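Local coordinates for vacuolar protein sorting-associated protein 53 (Saccharomyces cerevisiae, PDB 3NS4) that serves as a subunit of the GARP tethering complex in retrograde transport from endosomes to the late Golgi, this chain being the C-terminal domain of the subunit, at residues Ile161-Ser173 with Met214-Leu227. The protein carries 2 engineered substitutions. Numbering follows the deposited sequence.
Sequences IPWDLALWKKMWS and MQDPNWSKFVRQDL. Engineered in segment 161-173: M171 (natural residue Leu).
L165 and W219 lie abreast where helices 165-173 and 217-227 start, and the helices run on nearly parallel at 20°, their axes 11.5 Å apart at closest approach. The wide spacing is filled by aromatic side chains, and no hydrogen bond crosses the contact. W219 reaches to the start of helix 165-173, its ring against the 163-165 backbone and its CH2 corner directed at one face of the W168 indole, 3.5 Å from W168 CG, in a T-shaped pair. W163 directs its edge at a face of W219, with W163 CE3 3.8 Å from W219 CH2. The opposite face of W219 carries L165, whose CD1 makes a CH-pi contact with the pyrrole ring. Beside W163, the selenomethionine M214 adds a Met-aromatic contact. A hydrogen bond from W168 NE1 to P162 O (3.1 Å) helps set the rotation of the W168 indole, while I161 CD1 backs its other face.

Farther along, F222 turns its edge to the face of W172, planes at 87°, and the aliphatic stem of K169 runs antiparallel to it, CG 3.6 Å from F222 CE1. CG of W172 is anti to the backbone N (chi1 165°), which carries the indole across to the last turn of helix 217-227, where L227 CD2 sits over its six-membered ring, 3.6 Å from the centroid. Replacing W172 with an alanine would probably leave the L227 methyl and the F222 edge without their aromatic partner and open a gap beside that turn. L227 and W168 also touch S153 of helix 149-159. The arrangement is characteristic of the all-helical bundle fold of this Vps53 C-terminal domain, in which an aromatic cluster of W163, W168 and W219 joins helix 217-227, the last one modelled, to helix 165-178.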
# COMPACT_ATOMS: atom_id res chain seq x y z
N ILE A 161 3.41 15.16 -0.71
CA ILE A 161 4.31 16.10 -1.41
C ILE A 161 3.49 16.98 -2.36
O ILE A 161 2.53 16.51 -2.96
CB ILE A 161 5.36 15.28 -2.19
CG1 ILE A 161 6.56 16.09 -2.54
CG2 ILE A 161 4.82 14.72 -3.50
CD1 ILE A 161 7.39 15.37 -3.58
N PRO A 162 3.81 18.28 -2.45
CA PRO A 162 3.02 19.06 -3.43
C PRO A 162 3.52 18.84 -4.85
O PRO A 162 4.51 18.15 -5.05
CB PRO A 162 3.23 20.51 -3.00
CG PRO A 162 4.52 20.48 -2.19
CD PRO A 162 4.57 19.14 -1.52
N TRP A 163 2.82 19.39 -5.84
CA TRP A 163 3.21 19.24 -7.25
C TRP A 163 4.37 20.17 -7.65
O TRP A 163 4.22 21.03 -8.53
CB TRP A 163 2.01 19.45 -8.19
CG TRP A 163 0.94 18.39 -8.01
CD1 TRP A 163 -0.34 18.56 -7.52
CD2 TRP A 163 1.08 17.00 -8.29
NE1 TRP A 163 -1.00 17.35 -7.51
CE2 TRP A 163 -0.14 16.38 -7.96
CE3 TRP A 163 2.14 16.21 -8.78
CZ2 TRP A 163 -0.35 15.00 -8.12
CZ3 TRP A 163 1.93 14.84 -8.94
CH2 TRP A 163 0.70 14.25 -8.61
N ASP A 164 5.50 19.99 -6.97
CA ASP A 164 6.71 20.78 -7.19
C ASP A 164 7.69 19.92 -7.97
O ASP A 164 8.35 19.04 -7.42
CB ASP A 164 7.30 21.23 -5.84
CG ASP A 164 8.55 22.10 -5.99
OD1 ASP A 164 8.75 22.72 -7.06
OD2 ASP A 164 9.33 22.18 -5.01
N LEU A 165 7.77 20.19 -9.27
CA LEU A 165 8.63 19.44 -10.15
C LEU A 165 10.08 19.38 -9.64
O LEU A 165 10.72 18.33 -9.71
CB LEU A 165 8.55 20.01 -11.56
CG LEU A 165 8.89 19.01 -12.67
CD1 LEU A 165 8.38 19.47 -14.01
CD2 LEU A 165 10.36 18.75 -12.75
N ALA A 166 10.57 20.50 -9.11
CA ALA A 166 11.94 20.58 -8.56
C ALA A 166 12.14 19.59 -7.42
O ALA A 166 13.16 18.91 -7.36
CB ALA A 166 12.26 22.00 -8.11
N LEU A 167 11.16 19.51 -6.52
CA LEU A 167 11.21 18.59 -5.42
C LEU A 167 11.04 17.13 -5.89
O LEU A 167 11.69 16.23 -5.37
CB LEU A 167 10.14 18.98 -4.41
CG LEU A 167 9.86 18.13 -3.18
CD1 LEU A 167 11.14 17.59 -2.47
CD2 LEU A 167 8.99 18.95 -2.24
N TRP A 168 10.17 16.90 -6.87
CA TRP A 168 10.01 15.56 -7.42
C TRP A 168 11.31 15.02 -8.03
O TRP A 168 11.71 13.89 -7.76
CB TRP A 168 8.90 15.56 -8.45
CG TRP A 168 7.56 15.41 -7.84
CD1 TRP A 168 6.86 16.36 -7.17
CD2 TRP A 168 6.74 14.22 -7.85
NE1 TRP A 168 5.65 15.84 -6.74
CE2 TRP A 168 5.55 14.53 -7.16
CE3 TRP A 168 6.91 12.92 -8.37
CZ2 TRP A 168 4.51 13.60 -6.99
CZ3 TRP A 168 5.88 12.00 -8.20
CH2 TRP A 168 4.69 12.35 -7.52
N LYS A 169 11.96 15.84 -8.84
CA LYS A 169 13.24 15.46 -9.43
C LYS A 169 14.28 15.30 -8.35
O LYS A 169 15.16 14.47 -8.49
CB LYS A 169 13.73 16.51 -10.43
CG LYS A 169 13.04 16.48 -11.76
CD LYS A 169 13.63 17.50 -12.73
CE LYS A 169 13.07 17.32 -14.15
NZ LYS A 169 13.59 18.31 -15.12
N LYS A 170 14.20 16.12 -7.31
CA LYS A 170 15.13 16.08 -6.18
C LYS A 170 14.99 14.66 -5.56
O LYS A 170 15.98 13.98 -5.23
CB LYS A 170 14.78 17.23 -5.18
CG LYS A 170 15.84 17.69 -4.10
CD LYS A 170 15.87 16.83 -2.80
CE LYS A 170 16.96 17.28 -1.78
NZ LYS A 170 17.02 16.52 -0.44
N MSE A 171 13.75 14.20 -5.47
CA MSE A 171 13.47 12.93 -4.85
C MSE A 171 13.80 11.78 -5.76
O MSE A 171 14.36 10.77 -5.35
CB MSE A 171 11.99 12.86 -4.46
CG MSE A 171 11.58 13.77 -3.30
SE MSE A 171 12.73 13.60 -1.69
CE MSE A 171 13.12 11.67 -1.75
N TRP A 172 13.42 11.97 -7.01
CA TRP A 172 13.55 10.97 -8.02
C TRP A 172 14.99 10.63 -8.38
O TRP A 172 15.32 9.49 -8.67
CB TRP A 172 12.81 11.45 -9.25
CG TRP A 172 13.18 10.68 -10.43
CD1 TRP A 172 14.03 11.06 -11.41
CD2 TRP A 172 12.75 9.36 -10.74
NE1 TRP A 172 14.15 10.06 -12.34
CE2 TRP A 172 13.38 9.00 -11.96
CE3 TRP A 172 11.90 8.44 -10.12
CZ2 TRP A 172 13.18 7.76 -12.57
CZ3 TRP A 172 11.68 7.22 -10.73
CH2 TRP A 172 12.32 6.88 -11.95
N SER A 173 15.83 11.65 -8.40
CA SER A 173 17.20 11.47 -8.77
C SER A 173 17.83 10.41 -7.94
O SER A 173 18.54 9.57 -8.47
CB SER A 173 18.01 12.75 -8.61
OG SER A 173 19.41 12.46 -8.67
N MSE A 214 -1.32 15.54 -17.43
CA MSE A 214 -0.86 16.83 -16.96
C MSE A 214 -0.60 17.79 -18.11
O MSE A 214 0.11 17.45 -19.06
CB MSE A 214 0.35 16.67 -16.06
CG MSE A 214 -0.01 15.88 -14.81
SE MSE A 214 1.38 15.73 -13.41
CE MSE A 214 1.27 17.52 -12.59
N GLN A 215 -1.18 18.98 -18.01
CA GLN A 215 -1.04 19.99 -19.05
C GLN A 215 0.36 20.62 -19.14
O GLN A 215 0.86 20.83 -20.24
CB GLN A 215 -2.14 21.06 -18.91
CG GLN A 215 -3.52 20.43 -19.28
CD GLN A 215 -4.57 21.55 -19.29
OE1 GLN A 215 -4.39 22.59 -18.65
NE2 GLN A 215 -5.66 21.33 -20.01
N ASP A 216 1.00 20.91 -18.01
CA ASP A 216 2.34 21.53 -18.00
C ASP A 216 3.37 20.72 -18.81
O ASP A 216 3.59 19.54 -18.52
CB ASP A 216 2.84 21.76 -16.56
CG ASP A 216 4.10 22.62 -16.50
OD1 ASP A 216 4.14 23.71 -17.10
OD2 ASP A 216 5.07 22.22 -15.83
N PRO A 217 4.00 21.35 -19.82
CA PRO A 217 5.00 20.69 -20.68
C PRO A 217 6.20 20.03 -19.96
O PRO A 217 6.67 18.96 -20.39
CB PRO A 217 5.46 21.83 -21.61
CG PRO A 217 4.98 23.10 -20.96
CD PRO A 217 3.73 22.73 -20.26
N ASN A 218 6.69 20.65 -18.89
CA ASN A 218 7.82 20.10 -18.13
C ASN A 218 7.44 18.82 -17.49
O ASN A 218 8.12 17.81 -17.66
CB ASN A 218 8.29 21.08 -17.07
CG ASN A 218 8.99 22.26 -17.66
OD1 ASN A 218 10.05 22.12 -18.27
ND2 ASN A 218 8.41 23.45 -17.49
N TRP A 219 6.33 18.87 -16.74
CA TRP A 219 5.74 17.71 -16.10
C TRP A 219 5.50 16.65 -17.13
O TRP A 219 5.95 15.52 -16.99
CB TRP A 219 4.41 18.06 -15.44
CG TRP A 219 4.62 18.49 -14.05
CD1 TRP A 219 4.58 19.76 -13.56
CD2 TRP A 219 4.94 17.63 -12.94
NE1 TRP A 219 4.84 19.75 -12.21
CE2 TRP A 219 5.07 18.46 -11.80
CE3 TRP A 219 5.13 16.26 -12.80
CZ2 TRP A 219 5.39 17.95 -10.54
CZ3 TRP A 219 5.44 15.75 -11.54
CH2 TRP A 219 5.56 16.59 -10.43
N SER A 220 4.80 17.05 -18.18
CA SER A 220 4.52 16.17 -19.28
C SER A 220 5.82 15.43 -19.68
O SER A 220 5.84 14.20 -19.76
CB SER A 220 3.95 16.97 -20.45
OG SER A 220 3.34 16.10 -21.38
N LYS A 221 6.90 16.19 -19.86
CA LYS A 221 8.19 15.61 -20.24
C LYS A 221 8.81 14.73 -19.13
O LYS A 221 9.41 13.68 -19.40
CB LYS A 221 9.15 16.72 -20.68
CG LYS A 221 10.30 16.23 -21.53
CD LYS A 221 11.26 17.35 -21.92
CE LYS A 221 12.01 17.92 -20.71
NZ LYS A 221 13.04 18.93 -21.10
N PHE A 222 8.64 15.15 -17.88
CA PHE A 222 9.15 14.40 -16.73
C PHE A 222 8.49 13.03 -16.63
O PHE A 222 9.16 12.04 -16.39
CB PHE A 222 8.93 15.21 -15.44
CG PHE A 222 9.33 14.48 -14.19
CD1 PHE A 222 10.67 14.28 -13.89
CD2 PHE A 222 8.37 14.00 -13.31
CE1 PHE A 222 11.06 13.59 -12.73
CE2 PHE A 222 8.75 13.32 -12.13
CZ PHE A 222 10.10 13.12 -11.85
N VAL A 223 7.18 13.00 -16.83
CA VAL A 223 6.39 11.78 -16.79
C VAL A 223 6.78 10.76 -17.88
O VAL A 223 7.09 9.61 -17.58
CB VAL A 223 4.88 12.13 -16.97
CG1 VAL A 223 4.02 10.87 -17.15
CG2 VAL A 223 4.39 12.94 -15.81
N ARG A 224 6.75 11.21 -19.14
CA ARG A 224 6.97 10.33 -20.29
C ARG A 224 8.39 9.91 -20.51
O ARG A 224 8.63 8.77 -20.89
CB ARG A 224 6.29 10.85 -21.56
CG ARG A 224 4.78 10.98 -21.31
CD ARG A 224 3.93 11.41 -22.49
NE ARG A 224 2.57 11.72 -22.02
CZ ARG A 224 1.53 12.02 -22.80
NH1 ARG A 224 1.66 12.05 -24.12
NH2 ARG A 224 0.34 12.29 -22.26
N GLN A 225 9.34 10.80 -20.21
CA GLN A 225 10.76 10.47 -20.39
C GLN A 225 11.51 10.02 -19.14
O GLN A 225 12.30 9.08 -19.21
CB GLN A 225 11.51 11.58 -21.12
CG GLN A 225 11.18 11.63 -22.61
CD GLN A 225 11.98 12.68 -23.34
OE1 GLN A 225 12.46 13.63 -22.73
NE2 GLN A 225 12.13 12.52 -24.65
N ASP A 226 11.25 10.66 -18.00
CA ASP A 226 11.93 10.30 -16.73
C ASP A 226 11.29 9.14 -15.93
O ASP A 226 11.99 8.26 -15.45
CB ASP A 226 12.16 11.53 -15.84
CG ASP A 226 13.29 12.44 -16.35
OD1 ASP A 226 14.42 11.93 -16.58
OD2 ASP A 226 13.07 13.67 -16.48
N LEU A 227 9.96 9.15 -15.81
CA LEU A 227 9.23 8.09 -15.11
C LEU A 227 8.73 6.99 -16.04
O LEU A 227 9.08 5.82 -15.84
CB LEU A 227 8.07 8.66 -14.33
CG LEU A 227 8.34 9.82 -13.37
CD1 LEU A 227 7.01 10.31 -12.87
CD2 LEU A 227 9.27 9.48 -12.22